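Side-chain contacts in kinetochore protein Mis16 (Schizosaccharomyces japonicus, PDB 4XYH), which recognises histone H4 and, independently, the CENP-A-specific chaperone Scm3, and so probably serves CENP-A deposition at centromeres: residues V134-F139 with V238-F243; G189-F192 with G196-A199. One frame throughout, in Å; residues are numbered along the deposited sequence.

Contact 1: residues V134-F139 with V238-F243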
ATOM      1  N   VAL A 134      11.023   1.964   8.512  1.00 19.12           N
ATOM      2  CA  VAL A 134       9.835   1.144   8.411  1.00 20.17           C
ATOM      3  C   VAL A 134       9.432   1.095   6.929  1.00 19.29           C
ATOM      4  O   VAL A 134       8.733   1.978   6.442  1.00 14.69           O
ATOM      5  CB  VAL A 134       8.690   1.676   9.284  1.00 17.68           C
ATOM      6  CG1 VAL A 134       7.514   0.740   9.217  1.00 17.06           C
ATOM      7  CG2 VAL A 134       9.154   1.831  10.731  1.00 16.83           C
ATOM      8  N   ASN A 135       9.910   0.083   6.206  1.00 16.18           N
ATOM      9  CA  ASN A 135       9.593  -0.015   4.779  1.00 18.39           C
ATOM     10  C   ASN A 135       8.097  -0.234   4.544  1.00 18.19           C
ATOM     11  O   ASN A 135       7.509   0.377   3.666  1.00 16.23           O
ATOM     12  CB  ASN A 135      10.392  -1.135   4.125  1.00 16.47           C
ATOM     13  CG  ASN A 135      11.798  -0.704   3.740  1.00 22.40           C
ATOM     14  OD1 ASN A 135      12.227   0.427   4.015  1.00 19.94           O
ATOM     15  ND2 ASN A 135      12.520  -1.602   3.077  1.00 20.95           N
ATOM     16  N   LYS A 136       7.485  -1.090   5.357  1.00 16.71           N
ATOM     17  CA  LYS A 136       6.053  -1.327   5.266  1.00 17.11           C
ATOM     18  C   LYS A 136       5.542  -1.800   6.614  1.00 17.01           C
ATOM     19  O   LYS A 136       6.259  -2.478   7.342  1.00 15.68           O
ATOM     20  CB  LYS A 136       5.714  -2.359   4.173  1.00 18.69           C
ATOM     21  CG  LYS A 136       4.195  -2.492   3.932  1.00 18.73           C
ATOM     22  CD  LYS A 136       3.841  -3.162   2.614  1.00 24.19           C
ATOM     23  CE  LYS A 136       4.020  -2.201   1.436  1.00 25.48           C
ATOM     24  NZ  LYS A 136       3.876  -2.918   0.139  1.00 33.04           N
ATOM     25  N   ALA A 137       4.312  -1.413   6.950  1.00 16.82           N
ATOM     26  CA  ALA A 137       3.688  -1.817   8.209  1.00 18.38           C
ATOM     27  C   ALA A 137       2.221  -2.173   7.983  1.00 17.16           C
ATOM     28  O   ALA A 137       1.437  -1.351   7.497  1.00 16.44           O
ATOM     29  CB  ALA A 137       3.822  -0.713   9.245  1.00 16.01           C
ATOM     30  N   ARG A 138       1.847  -3.395   8.352  1.00 16.92           N
ATOM     31  CA  ARG A 138       0.477  -3.874   8.166  1.00 13.84           C
ATOM     32  C   ARG A 138      -0.076  -4.559   9.431  1.00 19.01           C
ATOM     33  O   ARG A 138       0.614  -5.387  10.038  1.00 17.42           O
ATOM     34  CB  ARG A 138       0.436  -4.846   6.982  1.00 15.43           C
ATOM     35  CG  ARG A 138       0.799  -4.214   5.624  1.00 23.66           C
ATOM     36  CD  ARG A 138      -0.283  -3.221   5.175  1.00 21.94           C
ATOM     37  NE  ARG A 138      -0.031  -2.600   3.874  1.00 20.68           N
ATOM     38  CZ  ARG A 138       0.490  -1.384   3.708  1.00 29.14           C
ATOM     39  NH1 ARG A 138       0.843  -0.658   4.764  1.00 24.04           N
ATOM     40  NH2 ARG A 138       0.660  -0.889   2.482  1.00 29.73           N
ATOM     41  N   PHE A 139      -1.316  -4.251   9.814  1.00 16.10           N
ATOM     42  CA  PHE A 139      -1.899  -4.845  11.020  1.00 12.56           C
ATOM     43  C   PHE A 139      -2.560  -6.196  10.668  1.00 16.94           C
ATOM     44  O   PHE A 139      -3.073  -6.376   9.575  1.00 13.40           O
ATOM     45  CB  PHE A 139      -2.909  -3.883  11.682  1.00 13.76           C
ATOM     46  CG  PHE A 139      -4.139  -3.587  10.837  1.00 15.01           C
ATOM     47  CD1 PHE A 139      -5.161  -4.524  10.706  1.00 14.08           C
ATOM     48  CD2 PHE A 139      -4.273  -2.365  10.181  1.00 16.38           C
ATOM     49  CE1 PHE A 139      -6.288  -4.264   9.909  1.00 16.40           C
ATOM     50  CE2 PHE A 139      -5.401  -2.088   9.393  1.00 16.12           C
ATOM     51  CZ  PHE A 139      -6.409  -3.041   9.257  1.00 16.85           C
ATOM     52  N   VAL A 238      11.231  -8.756  -5.468  1.00 17.50           N
ATOM     53  CA  VAL A 238       9.785  -8.898  -5.329  1.00 15.76           C
ATOM     54  C   VAL A 238       9.213  -7.616  -4.737  1.00 18.59           C
ATOM     55  O   VAL A 238       9.422  -7.323  -3.546  1.00 18.98           O
ATOM     56  CB  VAL A 238       9.405 -10.075  -4.428  1.00 18.95           C
ATOM     57  CG1 VAL A 238       7.875 -10.217  -4.349  1.00 13.71           C
ATOM     58  CG2 VAL A 238      10.060 -11.364  -4.925  1.00 16.35           C
ATOM     59  N   ASN A 239       8.492  -6.860  -5.560  1.00 13.67           N
ATOM     60  CA  ASN A 239       8.037  -5.524  -5.179  1.00 17.42           C
ATOM     61  C   ASN A 239       6.797  -5.496  -4.272  1.00 18.87           C
ATOM     62  O   ASN A 239       6.632  -4.571  -3.459  1.00 18.37           O
ATOM     63  CB  ASN A 239       7.760  -4.688  -6.439  1.00 15.71           C
ATOM     64  CG  ASN A 239       9.040  -4.317  -7.181  1.00 19.17           C
ATOM     65  OD1 ASN A 239      10.057  -4.049  -6.553  1.00 18.98           O
ATOM     66  ND2 ASN A 239       8.991  -4.292  -8.513  1.00 14.77           N
ATOM     67  N   ASP A 240       5.932  -6.493  -4.411  1.00 14.48           N
ATOM     68  CA  ASP A 240       4.622  -6.448  -3.773  1.00 15.48           C
ATOM     69  C   ASP A 240       4.035  -7.841  -3.819  1.00 18.67           C
ATOM     70  O   ASP A 240       4.380  -8.620  -4.707  1.00 15.38           O
ATOM     71  CB  ASP A 240       3.710  -5.435  -4.484  1.00 18.68           C
ATOM     72  CG  ASP A 240       2.499  -5.015  -3.642  1.00 21.69           C
ATOM     73  OD1 ASP A 240       2.492  -5.241  -2.413  1.00 28.82           O
ATOM     74  OD2 ASP A 240       1.553  -4.436  -4.215  1.00 19.49           O
ATOM     75  N   LEU A 241       3.184  -8.165  -2.846  1.00 19.17           N
ATOM     76  CA  LEU A 241       2.525  -9.465  -2.786  1.00 15.82           C
ATOM     77  C   LEU A 241       1.239  -9.362  -1.962  1.00 17.08           C
ATOM     78  O   LEU A 241       1.117  -8.481  -1.118  1.00 18.35           O
ATOM     79  CB  LEU A 241       3.458 -10.538  -2.209  1.00 16.68           C
ATOM     80  CG  LEU A 241       4.281 -10.349  -0.920  1.00 19.20           C
ATOM     81  CD1 LEU A 241       3.426 -10.259   0.326  1.00 20.95           C
ATOM     82  CD2 LEU A 241       5.272 -11.496  -0.755  1.00 17.48           C
ATOM     83  N   GLN A 242       0.286 -10.260  -2.205  1.00 15.71           N
ATOM     84  CA  GLN A 242      -0.982 -10.219  -1.490  1.00 18.64           C
ATOM     85  C   GLN A 242      -1.640 -11.598  -1.416  1.00 20.35           C
ATOM     86  O   GLN A 242      -1.612 -12.369  -2.372  1.00 19.66           O
ATOM     87  CB  GLN A 242      -1.944  -9.209  -2.143  1.00 18.79           C
ATOM     88  CG  GLN A 242      -3.139  -8.855  -1.240  1.00 25.01           C
ATOM     89  CD  GLN A 242      -4.221  -7.999  -1.917  1.00 29.27           C
ATOM     90  OE1 GLN A 242      -5.322  -8.477  -2.179  1.00 36.92           O
ATOM     91  NE2 GLN A 242      -3.923  -6.729  -2.158  1.00 32.91           N
ATOM     92  N   PHE A 243      -2.218 -11.904  -0.261  1.00 20.64           N
ATOM     93  CA  PHE A 243      -3.037 -13.089  -0.110  1.00 19.59           C
ATOM     94  C   PHE A 243      -4.439 -12.790  -0.614  1.00 21.67           C
ATOM     95  O   PHE A 243      -4.914 -11.647  -0.515  1.00 23.44           O
ATOM     96  CB  PHE A 243      -3.085 -13.542   1.358  1.00 20.02           C
ATOM     97  CG  PHE A 243      -1.922 -14.409   1.773  1.00 19.62           C
ATOM     98  CD1 PHE A 243      -1.830 -15.730   1.336  1.00 22.79           C
ATOM     99  CD2 PHE A 243      -0.936 -13.914   2.607  1.00 17.43           C
ATOM    100  CE1 PHE A 243      -0.775 -16.537   1.722  1.00 21.92           C
ATOM    101  CE2 PHE A 243       0.134 -14.720   3.000  1.00 18.64           C
ATOM    102  CZ  PHE A 243       0.214 -16.030   2.558  1.00 22.53           C
TER
HETATM  103  O   HOH W   1       3.017  -5.843  -0.129  1.00 20.66           O
HETATM  104  O   HOH W   2       4.944  -2.413  -2.259  1.00 22.64           O
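Lys-136 reaches out from the segment 134-139 to Asp-240, and its course shows how one long side chain can join strands whose backbones stay well apart. CB points toward strand 238-243. CG, set anti to the backbone N (chi1 -173°), lies over the centre of the Arg-138 guanidinium, 3.8 Å above its plane. CD runs on past the same group, 3.9 Å from Arg-138 NH2, and CE lies 3.8 Å from that atom after a bend at chi3 (-77°) that swings the tip across the gap. There NZ forms a long salt bridge of 3.7 Å with Asp-240 OD1, the two side chains crossing at about a right angle. Shorter bonds share the ammonium: it donates to Phe-186 O, to water 1 and, over 2.7 Å, to water 2, which in turn donates a hydrogen bond to Asn-239 O. Water 1 also lies beside OD1, too close for that link to be trusted in detail. Asp-240 is steadied by Val-287 N at OD2 and, weakly, by Leu-241 N at OD1. The guanidinium against which the lysine lies is itself tethered, NH1 bonding 2.9 Å to Ala-137 O from above the carbonyl plane while NH2 pairs with Asp-387. Such polar bridging, partly through water, between the innermost strands of different blades belongs to the central channel of a WD40 beta-propeller.

Contact 2: residues G189-F192 with G196-A199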
ATOM      1  N   GLY A 189       2.272  -9.019   3.472  1.00 14.97           N
ATOM      2  CA  GLY A 189       0.835  -9.175   3.511  1.00 12.67           C
ATOM      3  C   GLY A 189       0.394 -10.315   4.408  1.00 17.75           C
ATOM      4  O   GLY A 189       1.001 -11.399   4.391  1.00 15.54           O
ATOM      5  N   TRP A 190      -0.656 -10.064   5.187  1.00 11.80           N
ATOM      6  CA  TRP A 190      -1.251 -11.087   6.033  1.00 18.03           C
ATOM      7  C   TRP A 190      -2.230 -11.982   5.278  1.00 21.28           C
ATOM      8  O   TRP A 190      -2.835 -11.578   4.269  1.00 18.94           O
ATOM      9  CB  TRP A 190      -1.995 -10.457   7.191  1.00 15.36           C
ATOM     10  CG  TRP A 190      -1.144  -9.767   8.182  1.00 18.17           C
ATOM     11  CD1 TRP A 190      -0.837  -8.436   8.225  1.00 14.58           C
ATOM     12  CD2 TRP A 190      -0.520 -10.365   9.323  1.00 16.23           C
ATOM     13  NE1 TRP A 190      -0.059  -8.175   9.332  1.00 14.00           N
ATOM     14  CE2 TRP A 190       0.157  -9.345  10.013  1.00 15.59           C
ATOM     15  CE3 TRP A 190      -0.476 -11.665   9.833  1.00 20.96           C
ATOM     16  CZ2 TRP A 190       0.877  -9.588  11.186  1.00 16.44           C
ATOM     17  CZ3 TRP A 190       0.245 -11.904  10.998  1.00 19.52           C
ATOM     18  CH2 TRP A 190       0.908 -10.870  11.657  1.00 14.06           C
ATOM     19  N   ASN A 191      -2.367 -13.204   5.780  1.00 19.12           N
ATOM     20  CA  ASN A 191      -3.379 -14.141   5.335  1.00 16.82           C
ATOM     21  C   ASN A 191      -4.725 -13.781   5.981  1.00 20.87           C
ATOM     22  O   ASN A 191      -4.802 -13.593   7.203  1.00 18.89           O
ATOM     23  CB  ASN A 191      -2.941 -15.562   5.696  1.00 21.48           C
ATOM     24  CG  ASN A 191      -3.747 -16.637   4.966  1.00 29.52           C
ATOM     25  OD1 ASN A 191      -4.981 -16.658   5.013  1.00 28.25           O
ATOM     26  ND2 ASN A 191      -3.040 -17.534   4.282  1.00 26.16           N
ATOM     27  N   PHE A 192      -5.775 -13.656   5.173  1.00 21.15           N
ATOM     28  CA  PHE A 192      -7.090 -13.240   5.680  1.00 21.69           C
ATOM     29  C   PHE A 192      -7.927 -14.404   6.237  1.00 26.10           C
ATOM     30  O   PHE A 192      -8.885 -14.188   6.968  1.00 26.30           O
ATOM     31  CB  PHE A 192      -7.872 -12.526   4.581  1.00 21.92           C
ATOM     32  CG  PHE A 192      -7.197 -11.284   4.081  1.00 30.38           C
ATOM     33  CD1 PHE A 192      -7.335 -10.088   4.771  1.00 22.79           C
ATOM     34  CD2 PHE A 192      -6.409 -11.316   2.927  1.00 23.14           C
ATOM     35  CE1 PHE A 192      -6.700  -8.933   4.324  1.00 25.92           C
ATOM     36  CE2 PHE A 192      -5.778 -10.171   2.473  1.00 26.37           C
ATOM     37  CZ  PHE A 192      -5.921  -8.973   3.178  1.00 22.69           C
ATOM     38  N   GLY A 196      -2.581 -15.415  11.665  1.00 25.52           N
ATOM     39  CA  GLY A 196      -1.207 -15.574  12.096  1.00 21.32           C
ATOM     40  C   GLY A 196      -0.234 -15.895  10.982  1.00 20.51           C
ATOM     41  O   GLY A 196       0.978 -15.863  11.184  1.00 25.54           O
ATOM     42  N   THR A 197      -0.749 -16.209   9.804  1.00 18.40           N
ATOM     43  CA  THR A 197       0.124 -16.473   8.660  1.00 21.31           C
ATOM     44  C   THR A 197       0.318 -15.194   7.827  1.00 19.83           C
ATOM     45  O   THR A 197      -0.631 -14.442   7.628  1.00 19.55           O
ATOM     46  CB  THR A 197      -0.441 -17.606   7.781  1.00 23.41           C
ATOM     47  OG1 THR A 197      -0.279 -18.850   8.470  1.00 28.71           O
ATOM     48  CG2 THR A 197       0.279 -17.673   6.422  1.00 18.29           C
ATOM     49  N   LEU A 198       1.547 -14.932   7.381  1.00 17.22           N
ATOM     50  CA  LEU A 198       1.833 -13.760   6.552  1.00 19.59           C
ATOM     51  C   LEU A 198       2.952 -14.067   5.566  1.00 18.86           C
ATOM     52  O   LEU A 198       3.619 -15.104   5.668  1.00 19.47           O
ATOM     53  CB  LEU A 198       2.232 -12.552   7.405  1.00 16.31           C
ATOM     54  CG  LEU A 198       3.554 -12.670   8.174  1.00 18.27           C
ATOM     55  CD1 LEU A 198       4.174 -11.309   8.395  1.00 15.82           C
ATOM     56  CD2 LEU A 198       3.309 -13.354   9.517  1.00 22.42           C
ATOM     57  N   ALA A 199       3.172 -13.166   4.624  1.00 14.84           N
ATOM     58  CA  ALA A 199       4.235 -13.367   3.643  1.00 16.73           C
ATOM     59  C   ALA A 199       5.037 -12.101   3.407  1.00 17.42           C
ATOM     60  O   ALA A 199       4.515 -10.987   3.532  1.00 15.78           O
ATOM     61  CB  ALA A 199       3.649 -13.867   2.328  1.00 17.22           C
TER
HETATM   62  O   HOH W   3      -3.419 -13.291   9.755  1.00 22.16           O
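Gly-189 and Ala-199 form the hydrogen-bonded pair of an antiparallel beta hairpin, the two innermost strands of one WD40 propeller blade. Gly-189 N donates to Ala-199 O at 3.0 Å, and Ala-199 N returns the bond to Gly-189 O at 2.8 Å. Nearer the turn, Asn-191 N meets Thr-197 O at 2.8 Å and 165°, a nearly straight bond. Water 3 carries the ladder one step further, donating to Asn-191 O and accepting from Gly-196 N. The Asn-191 side chain braces the loop: OD1 takes the amides of Ile-193 and Gln-194, while ND2 reaches Glu-248 O in the neighbouring blade.

Trp-190 and Leu-198 make the non-hydrogen-bonded pair, their side chains lying side by side. With CG of Trp-190 anti to its carbonyl carbon (chi1 -68°), the indole leans over the partner strand, and Leu-198 CB sits over the face of its six-membered ring, 4.2 Å from the centroid, a CH-pi contact. Leu-198 CD2 touches CZ3 at 3.7 Å, and the carbonyl carbon C of Gly-196 lies at the ring's edge. At the far end of the indole NE1 donates to Arg-138 O in the preceding blade; replacing the tryptophan with alanine would probably leave that carbonyl without its donor and Leu-198 without the ring it packs on. Beyond, on the opposite side of the hairpin, Asn-191 and Thr-197 run alongside each other, CB to CB at 3.8 Å.

In the fold
The two contacts involve three successive blades of one propeller, their centres about 10 Å apart. In chain order strand 136-140 comes first, then the hairpin of contact 2, then strand 238-243, so contact 1 joins the blades on either side of the one that holds contact 2. Contact 1 lies about 7 Å from the centre of the chain and contact 2 about 15 Å, channel wall against blade interior. They also touch directly: Phe-139 O packs on Trp-190 CD1 at 3.3 Å, and Phe-243 CD2 on Trp-190 O at 3.4 Å. The middle blade thus touches the inner strands of both neighbours, the close blade-to-blade packing of a ring-shaped WD40 propeller, here in a histone-binding protein.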